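Local coordinates for protein glutathione S-transferase omega-like 2 (Saccharomyces cerevisiae, PDB 5LKB) that uses glutathione as a one-cysteine thiol transferase, reduces dehydroascorbate and dimethylarsinic acid, and reacts with glutathionyl-(hydro)quinones, at residues L44-T55 and I288-R296; R56-C67 and E96-G104. All blocks are in the same frame, centred on the assembly; numbering follows the deposited sequence.

Contact 1: residues L44-T55 and I288-R296; sequences LACPWAHRTLIT and IRLYTTVIR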
loop_
_atom_site.group_PDB
_atom_site.type_symbol
_atom_site.label_atom_id
_atom_site.label_comp_id
_atom_site.label_asym_id
_atom_site.label_seq_id
_atom_site.Cartn_x
_atom_site.Cartn_y
_atom_site.Cartn_z
ATOM N N LEU A 44 7.339 4.079 21.269
ATOM C CA LEU A 44 7.434 2.761 20.632
ATOM C C LEU A 44 7.150 2.790 19.126
ATOM O O LEU A 44 7.566 1.854 18.437
ATOM C CB LEU A 44 6.428 1.828 21.290
ATOM C CG LEU A 44 6.716 1.352 22.700
ATOM C CD1 LEU A 44 5.523 0.744 23.377
ATOM C CD2 LEU A 44 7.846 0.349 22.608
ATOM N N ALA A 45 6.623 3.872 18.595
ATOM C CA ALA A 45 6.385 3.963 17.152
ATOM C C ALA A 45 7.658 4.321 16.386
ATOM O O ALA A 45 7.783 4.014 15.180
ATOM C CB ALA A 45 5.350 5.029 16.857
ATOM N N CYS A 46 8.612 5.008 17.088
ATOM C CA CYS A 46 9.740 5.651 16.430
ATOM C C CYS A 46 10.858 4.647 16.221
ATOM O O CYS A 46 11.319 4.054 17.200
ATOM C CB CYS A 46 10.290 6.777 17.336
ATOM S SG CYS A 46 11.821 7.476 16.762
ATOM N N PRO A 47 11.392 4.488 15.001
ATOM C CA PRO A 47 12.463 3.525 14.769
ATOM C C PRO A 47 13.801 3.970 15.354
ATOM O O PRO A 47 14.696 3.137 15.554
ATOM C CB PRO A 47 12.522 3.451 13.226
ATOM C CG PRO A 47 12.104 4.775 12.774
ATOM C CD PRO A 47 11.001 5.178 13.726
ATOM N N TRP A 48 13.956 5.279 15.521
ATOM C CA TRP A 48 15.176 5.823 16.120
ATOM C C TRP A 48 15.193 5.477 17.601
ATOM O O TRP A 48 16.187 4.929 18.129
ATOM C CB TRP A 48 15.199 7.345 15.833
ATOM C CG TRP A 48 14.895 7.752 14.416
ATOM C CD1 TRP A 48 13.714 8.252 13.963
ATOM C CD2 TRP A 48 15.713 7.565 13.243
ATOM N NE1 TRP A 48 13.736 8.399 12.607
ATOM C CE2 TRP A 48 14.966 8.018 12.137
ATOM C CE3 TRP A 48 17.015 7.113 13.025
ATOM C CZ2 TRP A 48 15.477 8.024 10.855
ATOM C CZ3 TRP A 48 17.528 7.134 11.770
ATOM C CH2 TRP A 48 16.747 7.588 10.676
ATOM N N ALA A 49 14.094 5.797 18.294
ATOM C CA ALA A 49 13.972 5.430 19.707
ATOM C C ALA A 49 14.001 3.923 19.892
ATOM O O ALA A 49 14.527 3.407 20.880
ATOM C CB ALA A 49 12.690 6.034 20.274
ATOM N N HIS A 50 13.434 3.171 18.938
ATOM C CA HIS A 50 13.424 1.733 19.046
ATOM C C HIS A 50 14.855 1.194 19.152
ATOM O O HIS A 50 15.096 0.231 19.823
ATOM C CB HIS A 50 12.614 1.135 17.873
ATOM C CG HIS A 50 12.258 -0.315 18.015
ATOM N ND1 HIS A 50 11.514 -0.988 17.043
ATOM C CD2 HIS A 50 12.458 -1.189 19.025
ATOM C CE1 HIS A 50 11.307 -2.220 17.460
ATOM N NE2 HIS A 50 11.860 -2.366 18.663
ATOM N N ARG A 51 15.817 1.806 18.456
ATOM C CA ARG A 51 17.201 1.359 18.536
ATOM C C ARG A 51 17.644 1.321 19.964
ATOM O O ARG A 51 18.326 0.386 20.356
ATOM C CB ARG A 51 18.126 2.326 17.801
ATOM C CG ARG A 51 17.876 2.549 16.283
ATOM C CD ARG A 51 18.683 3.754 15.877
ATOM N NE ARG A 51 18.910 3.809 14.440
ATOM C CZ ARG A 51 19.728 4.668 13.862
ATOM N NH1 ARG A 51 20.420 5.522 14.634
ATOM N NH2 ARG A 51 19.879 4.647 12.556
ATOM N N THR A 52 17.249 2.326 20.725
ATOM C CA THR A 52 17.733 2.444 22.097
ATOM C C THR A 52 17.066 1.435 23.015
ATOM O O THR A 52 17.700 0.981 23.975
ATOM C CB THR A 52 17.582 3.879 22.613
ATOM O OG1 THR A 52 16.243 4.249 22.881
ATOM C CG2 THR A 52 18.158 4.889 21.662
ATOM N N LEU A 53 15.787 1.087 22.776
ATOM C CA LEU A 53 15.123 0.073 23.577
ATOM C C LEU A 53 15.764 -1.288 23.362
ATOM O O LEU A 53 16.004 -2.022 24.329
ATOM C CB LEU A 53 13.662 -0.003 23.232
ATOM C CG LEU A 53 12.804 1.159 23.601
ATOM C CD1 LEU A 53 11.345 0.893 23.135
ATOM C CD2 LEU A 53 12.792 1.462 25.092
ATOM N N ILE A 54 16.058 -1.645 22.116
ATOM C CA ILE A 54 16.675 -2.923 21.813
ATOM C C ILE A 54 18.039 -3.007 22.516
ATOM O O ILE A 54 18.393 -4.014 23.144
ATOM C CB ILE A 54 16.818 -3.143 20.294
ATOM C CG1 ILE A 54 15.411 -3.257 19.666
ATOM C CG2 ILE A 54 17.615 -4.389 19.995
ATOM C CD1 ILE A 54 15.387 -2.955 18.201
ATOM N N THR A 55 18.819 -1.943 22.392
ATOM C CA THR A 55 20.168 -1.930 22.941
ATOM C C THR A 55 20.130 -1.951 24.464
ATOM O O THR A 55 20.905 -2.689 25.091
ATOM C CB THR A 55 20.912 -0.707 22.409
ATOM O OG1 THR A 55 20.968 -0.723 20.966
ATOM C CG2 THR A 55 22.374 -0.721 22.864
ATOM N N ILE A 288 20.719 -3.939 14.486
ATOM C CA ILE A 288 19.744 -3.193 15.263
ATOM C C ILE A 288 19.217 -2.024 14.457
ATOM O O ILE A 288 18.003 -1.807 14.354
ATOM C CB ILE A 288 20.348 -2.778 16.621
ATOM C CG1 ILE A 288 20.630 -4.038 17.450
ATOM C CG2 ILE A 288 19.415 -1.799 17.352
ATOM C CD1 ILE A 288 21.405 -3.794 18.718
ATOM N N ARG A 289 20.117 -1.255 13.865
ATOM C CA ARG A 289 19.738 -0.062 13.147
ATOM C C ARG A 289 18.925 -0.417 11.911
ATOM O O ARG A 289 17.937 0.265 11.633
ATOM C CB ARG A 289 20.972 0.775 12.790
ATOM C CG ARG A 289 21.614 1.486 14.029
ATOM C CD ARG A 289 23.037 2.014 13.619
ATOM N NE ARG A 289 22.958 2.843 12.436
ATOM C CZ ARG A 289 23.420 4.055 12.266
ATOM N NH1 ARG A 289 24.074 4.690 13.243
ATOM N NH2 ARG A 289 23.267 4.641 11.076
ATOM N N LEU A 290 19.292 -1.477 11.199
ATOM C CA LEU A 290 18.503 -1.866 10.018
ATOM C C LEU A 290 17.147 -2.385 10.458
ATOM O O LEU A 290 16.129 -2.109 9.788
ATOM C CB LEU A 290 19.226 -2.933 9.210
ATOM C CG LEU A 290 18.496 -3.466 7.960
ATOM C CD1 LEU A 290 18.267 -2.340 7.010
ATOM C CD2 LEU A 290 19.282 -4.551 7.306
ATOM N N TYR A 291 17.106 -3.172 11.525
ATOM C CA TYR A 291 15.861 -3.823 11.967
ATOM C C TYR A 291 14.732 -2.819 12.208
ATOM O O TYR A 291 13.557 -3.090 11.876
ATOM C CB TYR A 291 16.110 -4.565 13.292
ATOM C CG TYR A 291 14.868 -5.170 13.947
ATOM C CD1 TYR A 291 14.154 -4.434 14.827
ATOM C CD2 TYR A 291 14.424 -6.439 13.652
ATOM C CE1 TYR A 291 13.030 -4.907 15.439
ATOM C CE2 TYR A 291 13.280 -6.959 14.271
ATOM C CZ TYR A 291 12.610 -6.212 15.175
ATOM O OH TYR A 291 11.473 -6.686 15.798
ATOM N N THR A 292 15.009 -1.705 12.854
ATOM C CA THR A 292 13.918 -0.830 13.263
ATOM C C THR A 292 13.178 -0.284 12.036
ATOM O O THR A 292 11.978 -0.020 12.109
ATOM C CB THR A 292 14.367 0.242 14.227
ATOM O OG1 THR A 292 15.341 1.041 13.552
ATOM C CG2 THR A 292 14.979 -0.357 15.528
ATOM N N THR A 293 13.869 -0.155 10.905
ATOM C CA THR A 293 13.207 0.209 9.657
ATOM C C THR A 293 12.504 -0.993 9.057
ATOM O O THR A 293 11.345 -0.903 8.595
ATOM C CB THR A 293 14.195 0.805 8.663
ATOM O OG1 THR A 293 14.755 1.999 9.232
ATOM C CG2 THR A 293 13.503 1.152 7.344
ATOM N N VAL A 294 13.233 -2.098 8.891
ATOM C CA VAL A 294 12.696 -3.266 8.194
ATOM C C VAL A 294 11.437 -3.791 8.884
ATOM O O VAL A 294 10.466 -4.133 8.204
ATOM C CB VAL A 294 13.748 -4.381 8.003
ATOM C CG1 VAL A 294 13.142 -5.629 7.291
ATOM C CG2 VAL A 294 14.908 -3.899 7.139
ATOM N N ILE A 295 11.377 -3.791 10.227
ATOM C CA ILE A 295 10.197 -4.288 10.943
ATOM C C ILE A 295 8.959 -3.418 10.723
ATOM O O ILE A 295 7.828 -3.904 10.850
ATOM C CB ILE A 295 10.520 -4.486 12.451
ATOM C CG1 ILE A 295 9.568 -5.517 13.062
ATOM C CG2 ILE A 295 10.489 -3.199 13.209
ATOM C CD1 ILE A 295 9.725 -6.932 12.574
ATOM N N ARG A 296 9.160 -2.148 10.385
ATOM C CA ARG A 296 8.102 -1.181 10.094
ATOM C C ARG A 296 7.743 -1.140 8.608
ATOM O O ARG A 296 6.767 -0.466 8.213
ATOM C CB ARG A 296 8.536 0.216 10.592
ATOM C CG ARG A 296 8.529 0.346 12.078
ATOM C CD ARG A 296 9.199 1.666 12.516
ATOM N NE ARG A 296 9.059 1.814 13.989
ATOM C CZ ARG A 296 9.684 1.046 14.901
ATOM N NH1 ARG A 296 10.573 0.183 14.538
ATOM N NH2 ARG A 296 9.339 1.171 16.158
HETATM O O HOH W 1 17.342 2.845 12.352
#
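Arg296 reaches from helix 285-304 to the start of helix 47-58, its guanidinium gripped along its edge. Arg296 NE gives Ala45 O a nearly straight bond of 2.8 Å, from above the carbonyl plane. Arg296 NH1 meets His50 ND1 at 2.9 Å, in the plane of both groups, though ring and guanidinium are turned 70° apart. The same NH1 also bonds Thr292 O on its own helix, and Pro47 CA covers one guanidinium face. With His50 CG anti to the backbone N (chi1 -167°), the ring puts ND1 on Arg296 and CE1 beside Tyr291. The edge of Tyr291 points at the His50 face in an offset edge-to-face pair, centroids 5.8 Å apart. Thr292 is a knob among Pro47, His50, Arg51 and Ile54. Thr292 OG1 bonds Pro47 O at 3.0 Å, while CG2 packs on His50 CB and Ile54 CD1. Farther along, the guanidinium of Arg51 lies flat on that of Arg289, centres 4.1 Å apart. Trp48 CE3 lies over the opposite face of the Arg51 guanidinium. Water 1 links Arg51 NE to Arg289 O. Ile54 CG2 packs against Ile288 CG1 at 4.0 Å. Cys46, the nucleophile, is the N-cap of helix 47-58; its SG accepts from Ala49 N at 3.2 Å. The arrangement is the interdomain interface of a glutathione transferase: the active-site helix of the thioredoxin-like domain against a helix of the all-helical domain.

Contact 2: residues R56-C67 and E96-G104; sequences RALKGLTSVIGC and EHWHDVAGG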
loop_
_atom_site.group_PDB
_atom_site.type_symbol
_atom_site.label_atom_id
_atom_site.label_comp_id
_atom_site.label_asym_id
_atom_site.label_seq_id
_atom_site.Cartn_x
_atom_site.Cartn_y
_atom_site.Cartn_z
ATOM N N ARG A 56 19.224 -1.194 25.070
ATOM C CA ARG A 56 19.012 -1.249 26.509
ATOM C C ARG A 56 18.746 -2.671 26.991
ATOM O O ARG A 56 19.265 -3.114 28.033
ATOM C CB ARG A 56 17.931 -0.248 26.941
ATOM C CG ARG A 56 17.456 -0.375 28.391
ATOM C CD ARG A 56 16.540 0.745 28.672
ATOM N NE ARG A 56 15.760 0.625 29.907
ATOM C CZ ARG A 56 14.527 0.150 30.043
ATOM N NH1 ARG A 56 13.815 -0.319 28.998
ATOM N NH2 ARG A 56 13.940 0.205 31.230
ATOM N N ALA A 57 17.902 -3.407 26.286
ATOM C CA ALA A 57 17.640 -4.785 26.690
ATOM C C ALA A 57 18.862 -5.678 26.509
ATOM O O ALA A 57 19.204 -6.453 27.425
ATOM C CB ALA A 57 16.465 -5.346 25.897
ATOM N N LEU A 58 19.508 -5.626 25.353
ATOM C CA LEU A 58 20.595 -6.537 25.008
ATOM C C LEU A 58 21.764 -6.328 25.964
ATOM O O LEU A 58 22.493 -7.270 26.299
ATOM C CB LEU A 58 21.062 -6.306 23.565
ATOM C CG LEU A 58 20.134 -6.845 22.449
ATOM C CD1 LEU A 58 20.653 -6.413 21.080
ATOM C CD2 LEU A 58 20.029 -8.325 22.442
ATOM N N LYS A 59 21.961 -5.092 26.395
ATOM C CA LYS A 59 23.081 -4.806 27.287
ATOM C C LYS A 59 22.695 -4.939 28.751
ATOM O O LYS A 59 23.537 -4.630 29.624
ATOM C CB LYS A 59 23.661 -3.428 26.972
ATOM C CG LYS A 59 24.494 -3.371 25.649
ATOM C CD LYS A 59 25.724 -4.242 25.693
ATOM C CE LYS A 59 26.834 -3.507 26.412
ATOM N NZ LYS A 59 27.762 -4.471 27.172
ATOM N N GLY A 60 21.470 -5.395 29.057
ATOM C CA GLY A 60 21.098 -5.678 30.439
ATOM C C GLY A 60 20.924 -4.484 31.337
ATOM O O GLY A 60 21.274 -4.550 32.529
ATOM N N LEU A 61 20.449 -3.373 30.809
ATOM C CA LEU A 61 20.372 -2.096 31.476
ATOM C C LEU A 61 18.956 -1.687 31.857
ATOM O O LEU A 61 18.727 -0.532 32.229
ATOM C CB LEU A 61 21.046 -1.001 30.622
ATOM C CG LEU A 61 22.490 -1.230 30.282
ATOM C CD1 LEU A 61 22.985 -0.324 29.163
ATOM C CD2 LEU A 61 23.314 -0.998 31.590
ATOM N N THR A 62 17.996 -2.599 31.843
ATOM C CA THR A 62 16.613 -2.190 32.099
ATOM C C THR A 62 16.378 -1.758 33.541
ATOM O O THR A 62 15.544 -0.883 33.781
ATOM C CB THR A 62 15.584 -3.269 31.723
ATOM O OG1 THR A 62 15.814 -4.476 32.462
ATOM C CG2 THR A 62 15.676 -3.634 30.275
ATOM N N SER A 63 17.123 -2.329 34.498
ATOM C CA SER A 63 16.995 -1.900 35.878
ATOM C C SER A 63 17.947 -0.770 36.234
ATOM O O SER A 63 17.886 -0.270 37.356
ATOM C CB SER A 63 17.243 -3.103 36.817
ATOM O OG SER A 63 18.630 -3.452 36.860
ATOM N N VAL A 64 18.836 -0.399 35.328
ATOM C CA VAL A 64 19.810 0.660 35.551
ATOM C C VAL A 64 19.297 1.990 35.045
ATOM O O VAL A 64 19.530 3.049 35.638
ATOM C CB VAL A 64 21.111 0.272 34.843
ATOM C CG1 VAL A 64 22.179 1.390 35.033
ATOM C CG2 VAL A 64 21.601 -1.051 35.311
ATOM N N ILE A 65 18.550 1.933 33.937
ATOM C CA ILE A 65 18.058 3.108 33.253
ATOM C C ILE A 65 16.558 2.921 33.070
ATOM O O ILE A 65 16.134 2.037 32.313
ATOM C CB ILE A 65 18.765 3.279 31.904
ATOM C CG1 ILE A 65 20.249 3.511 32.163
ATOM C CG2 ILE A 65 18.176 4.432 31.130
ATOM C CD1 ILE A 65 21.124 3.517 30.897
ATOM N N GLY A 66 15.745 3.714 33.768
ATOM C CA GLY A 66 14.296 3.586 33.649
ATOM C C GLY A 66 13.845 4.009 32.290
ATOM O O GLY A 66 14.559 4.728 31.602
ATOM N N CYS A 67 12.593 3.672 31.941
ATOM C CA CYS A 67 12.041 4.090 30.657
ATOM C C CYS A 67 10.592 4.538 30.804
ATOM O O CYS A 67 9.838 3.934 31.580
ATOM C CB CYS A 67 12.115 2.900 29.734
ATOM S SG CYS A 67 11.294 3.040 28.111
ATOM N N GLU A 96 8.101 -2.130 38.318
ATOM C CA GLU A 96 8.214 -3.102 37.231
ATOM C C GLU A 96 8.108 -2.410 35.869
ATOM O O GLU A 96 8.835 -2.762 34.928
ATOM C CB GLU A 96 7.083 -4.129 37.350
ATOM N N HIS A 97 7.214 -1.423 35.764
ATOM C CA HIS A 97 6.997 -0.667 34.526
ATOM C C HIS A 97 8.247 0.090 34.106
ATOM O O HIS A 97 8.715 -0.043 32.977
ATOM C CB HIS A 97 5.865 0.315 34.732
ATOM C CG HIS A 97 4.552 -0.353 34.995
ATOM N ND1 HIS A 97 3.457 0.322 35.478
ATOM C CD2 HIS A 97 4.178 -1.653 34.873
ATOM C CE1 HIS A 97 2.443 -0.526 35.598
ATOM N NE2 HIS A 97 2.861 -1.730 35.256
ATOM N N TRP A 98 8.811 0.896 35.017
ATOM C CA TRP A 98 9.969 1.699 34.672
ATOM C C TRP A 98 11.147 0.848 34.243
ATOM O O TRP A 98 11.985 1.299 33.444
ATOM C CB TRP A 98 10.384 2.493 35.898
ATOM C CG TRP A 98 9.386 3.420 36.407
ATOM C CD1 TRP A 98 8.332 3.935 35.749
ATOM C CD2 TRP A 98 9.363 3.991 37.717
ATOM N NE1 TRP A 98 7.620 4.781 36.550
ATOM C CE2 TRP A 98 8.253 4.839 37.779
ATOM C CE3 TRP A 98 10.171 3.834 38.854
ATOM C CZ2 TRP A 98 7.918 5.551 38.924
ATOM C CZ3 TRP A 98 9.856 4.562 39.987
ATOM C CH2 TRP A 98 8.731 5.391 40.022
ATOM N N HIS A 99 11.258 -0.368 34.767
ATOM C CA HIS A 99 12.359 -1.260 34.486
ATOM C C HIS A 99 12.011 -2.357 33.499
ATOM O O HIS A 99 12.787 -3.298 33.324
ATOM C CB HIS A 99 12.907 -1.839 35.796
ATOM C CG HIS A 99 13.536 -0.801 36.669
ATOM N ND1 HIS A 99 13.919 -1.042 37.967
ATOM C CD2 HIS A 99 13.848 0.492 36.414
ATOM C CE1 HIS A 99 14.445 0.062 38.473
ATOM N NE2 HIS A 99 14.398 1.015 37.558
ATOM N N ASP A 100 10.869 -2.229 32.809
ATOM C CA ASP A 100 10.449 -3.172 31.782
ATOM C C ASP A 100 11.108 -2.766 30.466
ATOM O O ASP A 100 11.462 -1.601 30.278
ATOM C CB ASP A 100 8.920 -3.115 31.643
ATOM C CG ASP A 100 8.366 -3.902 30.427
ATOM O OD1 ASP A 100 8.344 -5.156 30.542
ATOM O OD2 ASP A 100 7.880 -3.290 29.428
ATOM N N VAL A 101 11.308 -3.756 29.578
ATOM C CA VAL A 101 11.929 -3.499 28.260
ATOM C C VAL A 101 11.195 -2.459 27.433
ATOM O O VAL A 101 11.808 -1.794 26.593
ATOM C CB VAL A 101 12.112 -4.788 27.429
ATOM C CG1 VAL A 101 13.082 -5.738 28.087
ATOM C CG2 VAL A 101 10.766 -5.443 27.189
ATOM N N ALA A 102 9.890 -2.332 27.602
ATOM C CA ALA A 102 9.055 -1.378 26.884
ATOM C C ALA A 102 8.328 -0.414 27.818
ATOM O O ALA A 102 7.269 0.097 27.503
ATOM C CB ALA A 102 8.094 -2.141 25.968
ATOM N N GLY A 103 8.955 -0.088 28.967
ATOM C CA GLY A 103 8.325 0.878 29.857
ATOM C C GLY A 103 7.041 0.435 30.528
ATOM O O GLY A 103 6.319 1.280 31.076
ATOM N N GLY A 104 6.689 -0.833 30.401
ATOM C CA GLY A 104 5.431 -1.370 30.925
ATOM C C GLY A 104 4.261 -1.333 29.963
ATOM O O GLY A 104 3.155 -1.773 30.341
HETATM O O HOH W 2 14.581 -1.637 26.662
HETATM O O HOH W 3 14.497 -5.038 34.758
HETATM O O HOH W 4 7.329 3.373 32.559
#
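Arg56 reaches with an extended side chain past Thr62 and Cys67 of its own segment to the backbone of Asp100. Arg56 NH1 and Arg56 NH2 grip Asp100 O end-on, at 3.0 and 3.2 Å. Within its segment Arg56 NE and NH2 hold Ile65 O side-on, with NE at 2.8 Å. Thr62 CB and Cys67 CB sandwich the guanidinium and limit its rotation. Water 2 joins Arg56 NH1 to Val101 O. With an alanine in place of Arg56, Asp100 O and Ile65 O would lose these donors, and the turn at Asp100 would probably be held less firmly to segment 56-67. Cys67 N gives Trp98 O a backbone bond of 2.9 Å. Ala57 CB and Thr62 CG2 both touch Val101 CG1. The outer side is looser. Exposed Ser63 sets its CA over one face of the His99 ring, 3.8 Å from the centroid, in a CH-pi contact. Water 3 bridges Thr62 OG1 and His99 O. Asp100 OD2 folds the second segment into an Asx turn by accepting from Ala102 N. The contact ties the end of helix 47-58 and edge strand 66-69 to the loop after helix 95-98. Strand 38-42 lies beside it, and Ala57 touches Ala332 of helix 331-334.

The two contacts share helix 47-58, and their centres lie 15 Å apart. Contact 1 uses most of that helix, from the nucleophile at its N-cap to Thr55; contact 2 uses its last turn. Along the chain contact 2 is nested inside the long loop closed by contact 1. Contact 1 joins the thioredoxin-like domain to the helical domain near the centre of the chain, whereas contact 2 stays within the first domain, at the edge of its sheet. They touch through Leu53 CD2, 3.7 Å from Cys67 SG, and through Ile288 CD1, 3.6 Å from Leu58 CD1. One helix is thus packed against both the second domain and the loop beside the edge strand.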